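Local coordinates for protein beta-L-arabinobiosidase (Bacteroides thetaiotaomicron, PDB 5MQR) that probably removes sugars from complex plant pectin as a multidomain glycoside hydrolase, with arabinosidase activity and an assigned but less certain sialidase activity, at residues F633-N647 with Y673-E685. Numbering follows the deposited sequence.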
ATOM      1  N   PHE A 633      14.137 -24.666  -1.141  1.00 21.69           N
ATOM      2  CA  PHE A 633      15.185 -25.000  -2.109  1.00 21.61           C
ATOM      3  C   PHE A 633      16.363 -25.733  -1.441  1.00 21.93           C
ATOM      4  O   PHE A 633      16.897 -26.705  -1.989  1.00 21.74           O
ATOM      5  CB  PHE A 633      15.684 -23.744  -2.853  1.00 21.07           C
ATOM      6  CG  PHE A 633      14.596 -22.923  -3.520  1.00 20.41           C
ATOM      7  CD1 PHE A 633      13.430 -23.519  -4.055  1.00 20.14           C
ATOM      8  CD2 PHE A 633      14.755 -21.549  -3.653  1.00 19.78           C
ATOM      9  CE1 PHE A 633      12.464 -22.743  -4.673  1.00 19.67           C
ATOM     10  CE2 PHE A 633      13.782 -20.773  -4.271  1.00 19.54           C
ATOM     11  CZ  PHE A 633      12.630 -21.367  -4.768  1.00 19.46           C
ATOM     12  N   ASN A 634      16.731 -25.293  -0.240  1.00 21.60           N
ATOM     13  CA  ASN A 634      17.802 -25.942   0.517  1.00 22.07           C
ATOM     14  C   ASN A 634      17.467 -27.386   0.929  1.00 22.58           C
ATOM     15  O   ASN A 634      18.331 -28.233   0.938  1.00 21.81           O
ATOM     16  CB  ASN A 634      18.156 -25.108   1.755  1.00 21.81           C
ATOM     17  CG  ASN A 634      18.812 -23.788   1.411  1.00 21.76           C
ATOM     18  OD1 ASN A 634      19.309 -23.571   0.291  1.00 22.21           O
ATOM     19  ND2 ASN A 634      18.799 -22.877   2.367  1.00 21.75           N
ATOM     20  N   GLY A 635      16.203 -27.648   1.251  1.00 23.73           N
ATOM     21  CA  GLY A 635      15.741 -28.952   1.713  1.00 24.25           C
ATOM     22  C   GLY A 635      15.350 -29.938   0.624  1.00 25.29           C
ATOM     23  O   GLY A 635      15.313 -31.125   0.891  1.00 26.68           O
HETATM   24  N   MSE A 636      15.094 -29.481  -0.605  1.00 25.98           N
HETATM   25  CA  MSE A 636      14.468 -30.352  -1.642  1.00 26.61           C
HETATM   26  C   MSE A 636      15.411 -31.295  -2.347  1.00 26.71           C
HETATM   27  O   MSE A 636      14.971 -32.280  -2.951  1.00 26.22           O
HETATM   28  CB  MSE A 636      13.695 -29.511  -2.668  1.00 27.05           C
HETATM   29  CG  MSE A 636      14.591 -28.778  -3.662  1.00 27.36           C
HETATM   30 SE   MSE A 636      13.512 -27.493  -4.681  1.00 28.45          SE
HETATM   31  CE  MSE A 636      15.018 -26.718  -5.709  1.00 27.70           C
ATOM     32  N   GLU A 637      16.705 -30.993  -2.284  1.00 26.97           N
ATOM     33  CA  GLU A 637      17.739 -31.771  -2.972  1.00 28.13           C
ATOM     34  C   GLU A 637      19.102 -31.490  -2.323  1.00 28.72           C
ATOM     35  O   GLU A 637      19.262 -30.500  -1.598  1.00 27.82           O
ATOM     36  CB  GLU A 637      17.758 -31.461  -4.509  1.00 28.11           C
ATOM     37  CG  GLU A 637      17.990 -29.978  -4.865  1.00 28.40           C
ATOM     38  CD  GLU A 637      17.481 -29.541  -6.257  1.00 28.16           C
ATOM     39  OE1 GLU A 637      18.056 -28.564  -6.820  1.00 26.83           O
ATOM     40  OE2 GLU A 637      16.505 -30.144  -6.787  1.00 28.17           O
ATOM     41  N   ASP A 638      20.068 -32.366  -2.573  1.00 29.80           N
ATOM     42  CA  ASP A 638      21.420 -32.188  -2.041  1.00 31.72           C
ATOM     43  C   ASP A 638      22.102 -30.942  -2.623  1.00 30.50           C
ATOM     44  O   ASP A 638      21.811 -30.509  -3.751  1.00 30.76           O
ATOM     45  CB  ASP A 638      22.305 -33.442  -2.285  1.00 34.33           C
ATOM     46  CG  ASP A 638      22.659 -33.651  -3.772  1.00 37.44           C
ATOM     47  OD1 ASP A 638      21.718 -33.811  -4.581  1.00 40.07           O
ATOM     48  OD2 ASP A 638      23.864 -33.666  -4.138  1.00 40.77           O
ATOM     49  N   GLU A 639      23.002 -30.381  -1.828  1.00 29.76           N
ATOM     50  CA  GLU A 639      23.907 -29.328  -2.251  1.00 29.15           C
ATOM     51  C   GLU A 639      25.162 -30.005  -2.831  1.00 29.13           C
ATOM     52  O   GLU A 639      26.025 -30.457  -2.093  1.00 28.48           O
ATOM     53  CB  GLU A 639      24.233 -28.447  -1.050  1.00 29.23           C
ATOM     54  CG  GLU A 639      25.045 -27.203  -1.370  1.00 29.09           C
ATOM     55  CD  GLU A 639      25.207 -26.263  -0.180  1.00 28.53           C
ATOM     56  OE1 GLU A 639      25.074 -26.709   0.974  1.00 28.34           O
ATOM     57  OE2 GLU A 639      25.485 -25.057  -0.408  1.00 28.56           O
ATOM     58  N   ASN A 640      25.251 -30.083  -4.158  1.00 28.80           N
ATOM     59  CA  ASN A 640      26.321 -30.851  -4.799  1.00 28.89           C
ATOM     60  C   ASN A 640      27.683 -30.176  -4.729  1.00 29.11           C
ATOM     61  O   ASN A 640      28.719 -30.867  -4.544  1.00 30.06           O
ATOM     62  CB  ASN A 640      25.985 -31.213  -6.255  1.00 29.06           C
ATOM     63  CG  ASN A 640      25.809 -29.996  -7.155  1.00 29.03           C
ATOM     64  OD1 ASN A 640      25.206 -29.006  -6.751  1.00 28.59           O
ATOM     65  ND2 ASN A 640      26.338 -30.068  -8.383  1.00 28.83           N
ATOM     66  N   ILE A 641      27.696 -28.851  -4.884  1.00 28.31           N
ATOM     67  CA  ILE A 641      28.934 -28.076  -4.925  1.00 28.12           C
ATOM     68  C   ILE A 641      28.723 -26.772  -4.186  1.00 27.95           C
ATOM     69  O   ILE A 641      27.739 -26.064  -4.440  1.00 28.69           O
ATOM     70  CB  ILE A 641      29.355 -27.773  -6.377  1.00 27.97           C
ATOM     71  CG1 ILE A 641      29.860 -29.037  -7.074  1.00 28.14           C
ATOM     72  CG2 ILE A 641      30.461 -26.727  -6.410  1.00 28.52           C
ATOM     73  CD1 ILE A 641      30.037 -28.893  -8.580  1.00 28.18           C
ATOM     74  N   VAL A 642      29.643 -26.460  -3.275  1.00 27.93           N
ATOM     75  CA  VAL A 642      29.584 -25.247  -2.461  1.00 27.44           C
ATOM     76  C   VAL A 642      30.660 -24.267  -2.902  1.00 27.39           C
ATOM     77  O   VAL A 642      31.824 -24.619  -2.931  1.00 27.71           O
ATOM     78  CB  VAL A 642      29.809 -25.576  -0.974  1.00 27.96           C
ATOM     79  CG1 VAL A 642      29.792 -24.303  -0.116  1.00 27.61           C
ATOM     80  CG2 VAL A 642      28.755 -26.582  -0.489  1.00 28.35           C
ATOM     81  N   GLN A 643      30.273 -23.037  -3.228  1.00 27.43           N
ATOM     82  CA  GLN A 643      31.239 -21.998  -3.555  1.00 27.49           C
ATOM     83  C   GLN A 643      31.208 -20.935  -2.453  1.00 27.75           C
ATOM     84  O   GLN A 643      31.174 -21.307  -1.274  1.00 28.68           O
ATOM     85  CB  GLN A 643      31.037 -21.533  -4.994  1.00 27.95           C
ATOM     86  CG  GLN A 643      31.332 -22.672  -5.981  1.00 28.17           C
ATOM     87  CD  GLN A 643      31.584 -22.224  -7.411  1.00 29.23           C
ATOM     88  OE1 GLN A 643      32.506 -22.717  -8.050  1.00 31.16           O
ATOM     89  NE2 GLN A 643      30.754 -21.300  -7.939  1.00 29.31           N
ATOM     90  N   ALA A 644      31.236 -19.646  -2.763  1.00 27.60           N
ATOM     91  CA  ALA A 644      31.431 -18.637  -1.710  1.00 27.31           C
ATOM     92  C   ALA A 644      30.268 -18.532  -0.722  1.00 26.79           C
ATOM     93  O   ALA A 644      30.467 -18.146   0.404  1.00 26.56           O
ATOM     94  CB  ALA A 644      31.692 -17.268  -2.322  1.00 27.24           C
ATOM     95  N   ILE A 645      29.051 -18.812  -1.174  1.00 26.32           N
ATOM     96  CA  ILE A 645      27.862 -18.627  -0.361  1.00 25.53           C
ATOM     97  C   ILE A 645      27.138 -19.966  -0.307  1.00 25.29           C
ATOM     98  O   ILE A 645      26.370 -20.306  -1.232  1.00 25.06           O
ATOM     99  CB  ILE A 645      26.997 -17.501  -0.919  1.00 25.54           C
ATOM    100  CG1 ILE A 645      27.768 -16.180  -0.805  1.00 26.02           C
ATOM    101  CG2 ILE A 645      25.712 -17.347  -0.111  1.00 25.26           C
ATOM    102  CD1 ILE A 645      27.343 -15.194  -1.834  1.00 26.51           C
ATOM    103  N   PRO A 646      27.398 -20.746   0.763  1.00 24.97           N
ATOM    104  CA  PRO A 646      26.713 -22.016   0.954  1.00 24.99           C
ATOM    105  C   PRO A 646      25.202 -21.833   1.075  1.00 24.32           C
ATOM    106  O   PRO A 646      24.752 -20.724   1.372  1.00 23.84           O
ATOM    107  CB  PRO A 646      27.286 -22.526   2.281  1.00 25.48           C
ATOM    108  CG  PRO A 646      28.582 -21.806   2.434  1.00 25.80           C
ATOM    109  CD  PRO A 646      28.276 -20.451   1.912  1.00 25.30           C
ATOM    110  N   ASN A 647      24.453 -22.904   0.821  1.00 24.06           N
ATOM    111  CA  ASN A 647      23.004 -22.935   1.003  1.00 24.26           C
ATOM    112  C   ASN A 647      22.607 -22.427   2.394  1.00 24.69           C
ATOM    113  O   ASN A 647      21.607 -21.732   2.528  1.00 23.93           O
ATOM    114  CB  ASN A 647      22.435 -24.345   0.814  1.00 24.14           C
ATOM    115  CG  ASN A 647      22.244 -24.744  -0.640  1.00 24.05           C
ATOM    116  OD1 ASN A 647      22.494 -23.995  -1.571  1.00 23.64           O
ATOM    117  ND2 ASN A 647      21.783 -25.963  -0.830  1.00 24.79           N
ATOM    118  N   TYR A 673      12.389 -16.348  -7.095  1.00 19.25           N
ATOM    119  CA  TYR A 673      13.264 -16.627  -5.966  1.00 19.25           C
ATOM    120  C   TYR A 673      14.260 -17.722  -6.296  1.00 19.36           C
ATOM    121  O   TYR A 673      15.436 -17.595  -5.931  1.00 19.12           O
ATOM    122  CB  TYR A 673      12.450 -16.896  -4.673  1.00 19.22           C
ATOM    123  CG  TYR A 673      11.789 -15.621  -4.230  1.00 19.11           C
ATOM    124  CD1 TYR A 673      12.519 -14.624  -3.582  1.00 19.44           C
ATOM    125  CD2 TYR A 673      10.457 -15.351  -4.566  1.00 19.14           C
ATOM    126  CE1 TYR A 673      11.912 -13.413  -3.232  1.00 19.49           C
ATOM    127  CE2 TYR A 673       9.850 -14.155  -4.231  1.00 19.00           C
ATOM    128  CZ  TYR A 673      10.574 -13.192  -3.570  1.00 19.13           C
ATOM    129  OH  TYR A 673       9.958 -12.015  -3.258  1.00 19.66           O
ATOM    130  N   TYR A 674      13.831 -18.755  -7.028  1.00 19.13           N
ATOM    131  CA  TYR A 674      14.746 -19.825  -7.371  1.00 19.72           C
ATOM    132  C   TYR A 674      15.976 -19.333  -8.161  1.00 19.73           C
ATOM    133  O   TYR A 674      17.089 -19.742  -7.890  1.00 19.27           O
ATOM    134  CB  TYR A 674      14.043 -20.939  -8.159  1.00 20.18           C
ATOM    135  CG  TYR A 674      15.004 -22.000  -8.679  1.00 20.06           C
ATOM    136  CD1 TYR A 674      15.541 -22.946  -7.825  1.00 20.30           C
ATOM    137  CD2 TYR A 674      15.407 -22.008  -9.999  1.00 20.69           C
ATOM    138  CE1 TYR A 674      16.437 -23.896  -8.273  1.00 20.93           C
ATOM    139  CE2 TYR A 674      16.311 -22.967 -10.475  1.00 21.22           C
ATOM    140  CZ  TYR A 674      16.821 -23.901  -9.605  1.00 21.25           C
ATOM    141  OH  TYR A 674      17.693 -24.854 -10.061  1.00 22.17           O
ATOM    142  N   ARG A 675      15.760 -18.467  -9.130  1.00 20.04           N
ATOM    143  CA  ARG A 675      16.847 -18.063 -10.024  1.00 20.56           C
ATOM    144  C   ARG A 675      17.838 -17.175  -9.292  1.00 20.82           C
ATOM    145  O   ARG A 675      19.029 -17.224  -9.599  1.00 20.95           O
ATOM    146  CB  ARG A 675      16.315 -17.387 -11.283  1.00 20.12           C
ATOM    147  CG  ARG A 675      15.687 -18.385 -12.273  1.00 20.26           C
ATOM    148  CD  ARG A 675      16.704 -19.362 -12.862  1.00 20.15           C
ATOM    149  NE  ARG A 675      17.739 -18.651 -13.575  1.00 20.35           N
ATOM    150  CZ  ARG A 675      17.826 -18.511 -14.901  1.00 20.81           C
ATOM    151  NH1 ARG A 675      16.953 -19.086 -15.743  1.00 20.62           N
ATOM    152  NH2 ARG A 675      18.822 -17.781 -15.394  1.00 20.65           N
ATOM    153  N   TRP A 676      17.365 -16.406  -8.304  1.00 20.54           N
ATOM    154  CA  TRP A 676      18.318 -15.695  -7.454  1.00 21.00           C
ATOM    155  C   TRP A 676      19.141 -16.674  -6.596  1.00 20.96           C
ATOM    156  O   TRP A 676      20.341 -16.508  -6.478  1.00 20.92           O
ATOM    157  CB  TRP A 676      17.653 -14.666  -6.555  1.00 21.03           C
ATOM    158  CG  TRP A 676      17.223 -13.430  -7.225  1.00 21.60           C
ATOM    159  CD1 TRP A 676      15.978 -12.876  -7.163  1.00 21.91           C
ATOM    160  CD2 TRP A 676      18.014 -12.549  -8.025  1.00 22.00           C
ATOM    161  NE1 TRP A 676      15.940 -11.709  -7.882  1.00 22.31           N
ATOM    162  CE2 TRP A 676      17.168 -11.485  -8.432  1.00 22.24           C
ATOM    163  CE3 TRP A 676      19.333 -12.568  -8.471  1.00 22.36           C
ATOM    164  CZ2 TRP A 676      17.598 -10.446  -9.252  1.00 22.32           C
ATOM    165  CZ3 TRP A 676      19.773 -11.530  -9.276  1.00 22.80           C
ATOM    166  CH2 TRP A 676      18.907 -10.479  -9.661  1.00 22.62           C
ATOM    167  N   TRP A 677      18.469 -17.667  -6.010  1.00 20.79           N
ATOM    168  CA  TRP A 677      19.093 -18.671  -5.163  1.00 21.21           C
ATOM    169  C   TRP A 677      20.113 -19.497  -5.951  1.00 21.63           C
ATOM    170  O   TRP A 677      21.155 -19.904  -5.435  1.00 21.50           O
ATOM    171  CB  TRP A 677      17.985 -19.577  -4.589  1.00 21.00           C
ATOM    172  CG  TRP A 677      18.424 -20.733  -3.734  1.00 21.11           C
ATOM    173  CD1 TRP A 677      18.656 -20.725  -2.391  1.00 21.40           C
ATOM    174  CD2 TRP A 677      18.602 -22.071  -4.158  1.00 21.24           C
ATOM    175  NE1 TRP A 677      18.990 -21.978  -1.955  1.00 21.64           N
ATOM    176  CE2 TRP A 677      18.964 -22.828  -3.024  1.00 21.65           C
ATOM    177  CE3 TRP A 677      18.512 -22.710  -5.393  1.00 21.33           C
ATOM    178  CZ2 TRP A 677      19.240 -24.191  -3.090  1.00 21.80           C
ATOM    179  CZ3 TRP A 677      18.777 -24.066  -5.458  1.00 21.72           C
ATOM    180  CH2 TRP A 677      19.127 -24.793  -4.307  1.00 21.82           C
ATOM    181  N   SER A 678      19.779 -19.747  -7.202  1.00 22.20           N
ATOM    182  CA  SER A 678      20.644 -20.456  -8.095  1.00 22.93           C
ATOM    183  C   SER A 678      21.860 -19.622  -8.485  1.00 22.68           C
ATOM    184  O   SER A 678      22.983 -20.073  -8.328  1.00 22.27           O
ATOM    185  CB  SER A 678      19.883 -20.822  -9.358  1.00 23.70           C
ATOM    186  OG  SER A 678      20.662 -21.792  -9.997  1.00 25.59           O
ATOM    187  N   LEU A 679      21.617 -18.415  -8.996  1.00 22.16           N
ATOM    188  CA  LEU A 679      22.696 -17.499  -9.395  1.00 22.44           C
ATOM    189  C   LEU A 679      23.723 -17.332  -8.284  1.00 22.60           C
ATOM    190  O   LEU A 679      24.914 -17.337  -8.532  1.00 22.19           O
ATOM    191  CB  LEU A 679      22.142 -16.124  -9.766  1.00 21.92           C
ATOM    192  CG  LEU A 679      23.183 -15.086 -10.167  1.00 22.15           C
ATOM    193  CD1 LEU A 679      23.721 -15.391 -11.553  1.00 22.55           C
ATOM    194  CD2 LEU A 679      22.609 -13.693 -10.116  1.00 22.02           C
ATOM    195  N   ARG A 680      23.244 -17.217  -7.048  1.00 23.08           N
ATOM    196  CA  ARG A 680      24.120 -17.000  -5.912  1.00 23.32           C
ATOM    197  C   ARG A 680      25.194 -18.095  -5.737  1.00 23.61           C
ATOM    198  O   ARG A 680      26.308 -17.801  -5.272  1.00 23.67           O
ATOM    199  CB  ARG A 680      23.302 -16.704  -4.632  1.00 23.70           C
ATOM    200  CG  ARG A 680      23.716 -17.430  -3.360  1.00 24.73           C
ATOM    201  CD  ARG A 680      23.016 -18.767  -3.441  1.00 25.61           C
ATOM    202  NE  ARG A 680      23.694 -19.786  -2.764  1.00 25.85           N
ATOM    203  CZ  ARG A 680      23.203 -21.001  -2.581  1.00 26.13           C
ATOM    204  NH1 ARG A 680      22.002 -21.385  -3.033  1.00 25.45           N
ATOM    205  NH2 ARG A 680      23.970 -21.847  -1.921  1.00 27.05           N
ATOM    206  N   LYS A 681      24.885 -19.324  -6.153  1.00 23.36           N
ATOM    207  CA  LYS A 681      25.840 -20.433  -6.086  1.00 23.53           C
ATOM    208  C   LYS A 681      27.090 -20.163  -6.889  1.00 24.15           C
ATOM    209  O   LYS A 681      28.143 -20.756  -6.616  1.00 24.39           O
ATOM    210  CB  LYS A 681      25.224 -21.735  -6.596  1.00 23.39           C
ATOM    211  CG  LYS A 681      24.124 -22.320  -5.714  1.00 22.95           C
ATOM    212  CD  LYS A 681      23.437 -23.491  -6.420  1.00 23.19           C
ATOM    213  CE  LYS A 681      22.477 -24.241  -5.500  1.00 22.86           C
ATOM    214  NZ  LYS A 681      23.193 -25.043  -4.466  1.00 23.10           N
ATOM    215  N   HIS A 682      26.975 -19.275  -7.886  1.00 24.31           N
ATOM    216  CA  HIS A 682      28.053 -19.015  -8.830  1.00 24.70           C
ATOM    217  C   HIS A 682      29.015 -17.919  -8.411  1.00 25.49           C
ATOM    218  O   HIS A 682      30.020 -17.696  -9.083  1.00 26.05           O
ATOM    219  CB  HIS A 682      27.490 -18.769 -10.229  1.00 24.59           C
ATOM    220  CG  HIS A 682      26.832 -19.974 -10.801  1.00 24.00           C
ATOM    221  ND1 HIS A 682      27.524 -20.911 -11.536  1.00 24.25           N
ATOM    222  CD2 HIS A 682      25.567 -20.434 -10.688  1.00 23.27           C
ATOM    223  CE1 HIS A 682      26.700 -21.884 -11.879  1.00 24.31           C
ATOM    224  NE2 HIS A 682      25.510 -21.626 -11.363  1.00 23.28           N
ATOM    225  N   ILE A 683      28.755 -17.279  -7.286  1.00 25.47           N
ATOM    226  CA  ILE A 683      29.734 -16.376  -6.723  1.00 26.31           C
ATOM    227  C   ILE A 683      30.846 -17.235  -6.124  1.00 27.63           C
ATOM    228  O   ILE A 683      30.588 -18.056  -5.226  1.00 28.15           O
ATOM    229  CB  ILE A 683      29.088 -15.471  -5.678  1.00 25.81           C
ATOM    230  CG1 ILE A 683      28.015 -14.617  -6.370  1.00 25.70           C
ATOM    231  CG2 ILE A 683      30.150 -14.608  -5.000  1.00 26.13           C
ATOM    232  CD1 ILE A 683      27.045 -13.949  -5.424  1.00 25.28           C
ATOM    233  N   LYS A 684      32.066 -17.048  -6.615  1.00 28.82           N
ATOM    234  CA  LYS A 684      33.216 -17.870  -6.217  1.00 30.77           C
ATOM    235  C   LYS A 684      34.357 -17.032  -5.649  1.00 31.52           C
ATOM    236  O   LYS A 684      34.730 -16.041  -6.248  1.00 30.93           O
ATOM    237  CB  LYS A 684      33.714 -18.582  -7.460  1.00 32.30           C
ATOM    238  CG  LYS A 684      34.752 -19.671  -7.237  1.00 34.10           C
ATOM    239  CD  LYS A 684      35.019 -20.352  -8.576  1.00 36.14           C
ATOM    240  CE  LYS A 684      36.147 -21.362  -8.503  1.00 37.78           C
ATOM    241  NZ  LYS A 684      35.815 -22.367  -7.470  1.00 38.80           N
ATOM    242  N   GLU A 685      34.931 -17.429  -4.515  1.00 32.82           N
ATOM    243  CA  GLU A 685      36.119 -16.723  -3.997  1.00 34.92           C
ATOM    244  C   GLU A 685      37.318 -17.075  -4.871  1.00 34.13           C
ATOM    245  O   GLU A 685      37.437 -18.210  -5.312  1.00 33.78           O
ATOM    246  CB  GLU A 685      36.375 -17.022  -2.507  1.00 38.06           C
ATOM    247  CG  GLU A 685      35.220 -16.527  -1.633  1.00 40.70           C
ATOM    248  CD  GLU A 685      35.379 -16.654  -0.112  1.00 44.08           C
ATOM    249  OE1 GLU A 685      36.306 -17.343   0.403  1.00 46.30           O
ATOM    250  OE2 GLU A 685      34.505 -16.049   0.578  1.00 47.21           O
TER
HETATM  251  O   HOH W   1      17.360 -27.240  -9.100  1.00 21.76           O
HETATM  252  O   HOH W   2      21.462 -27.320  -3.722  1.00 22.18           O
HETATM  253  O   HOH W   3      25.513 -24.188  -2.953  1.00 25.74           O
HETATM  254  O   HOH W   4      25.171 -26.654  -5.552  1.00 21.05           O
HETATM  255  O   HOH W   5      28.458 -18.997  -3.931  1.00 22.59           O
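Asn647 OD1 is gripped by two side chains of the 673-685 segment. Arg680 NH2 reaches it at 2.6 Å, in the carbonyl plane and on a lone pair. Lys681 NZ donates to the same oxygen, and Arg680 NH1 adds a weak bond. Arg680 NE and NH2 together close side-on upon Ile645 O, which lies in the guanidinium plane; NH2 thus serves both oxygens. Arg680 NH2 lies 2.9 Å from Ile645 O. Arg680 NH1 also bonds Trp677 O, and Glu639 OE2 forms a long salt bridge with Arg680 NH2 at 3.9 Å. Glu639 OE2 accepts from Asn647 N as well, tying the loop to itself. With an alanine in place of Arg680, Ile645 O would probably lose both its side-chain donors and Asn647 OD1 would be left to Lys681 NZ.

Phe633 and Trp677 pack at the other end. Phe633 CB sits over the six-membered ring of Trp677, 3.5 Å from its centroid, while Arg680 NH1 and Lys681 CE lie over the opposite face, toward its rim. Trp677 carries its CG anti to the backbone N (chi1 177°), which swings the indole out to the 633-647 segment. Its edge meets Asn634: Trp677 NE1 donates to Asn634 OD1 at 2.8 Å. Tyr674 turns its edge to the face of Phe633, planes at 86°.

Farther along, Ala644 N bonds Ile683 O at 3.0 Å. Gln643 NE2 donates to Lys681 O on a lone pair and also bonds Thr693. Water 4 links Lys681 NZ to Asn640 OD1 and Ile641 O.

The contact thus joins helix 627-636 and the loop after it to helix 666-680 and strand 683-684. Trp653 of helix 647-657 packs on Ile645, Arg680 and Ile683, and Pro992 of strand 991-992 touches Phe633 and Tyr674.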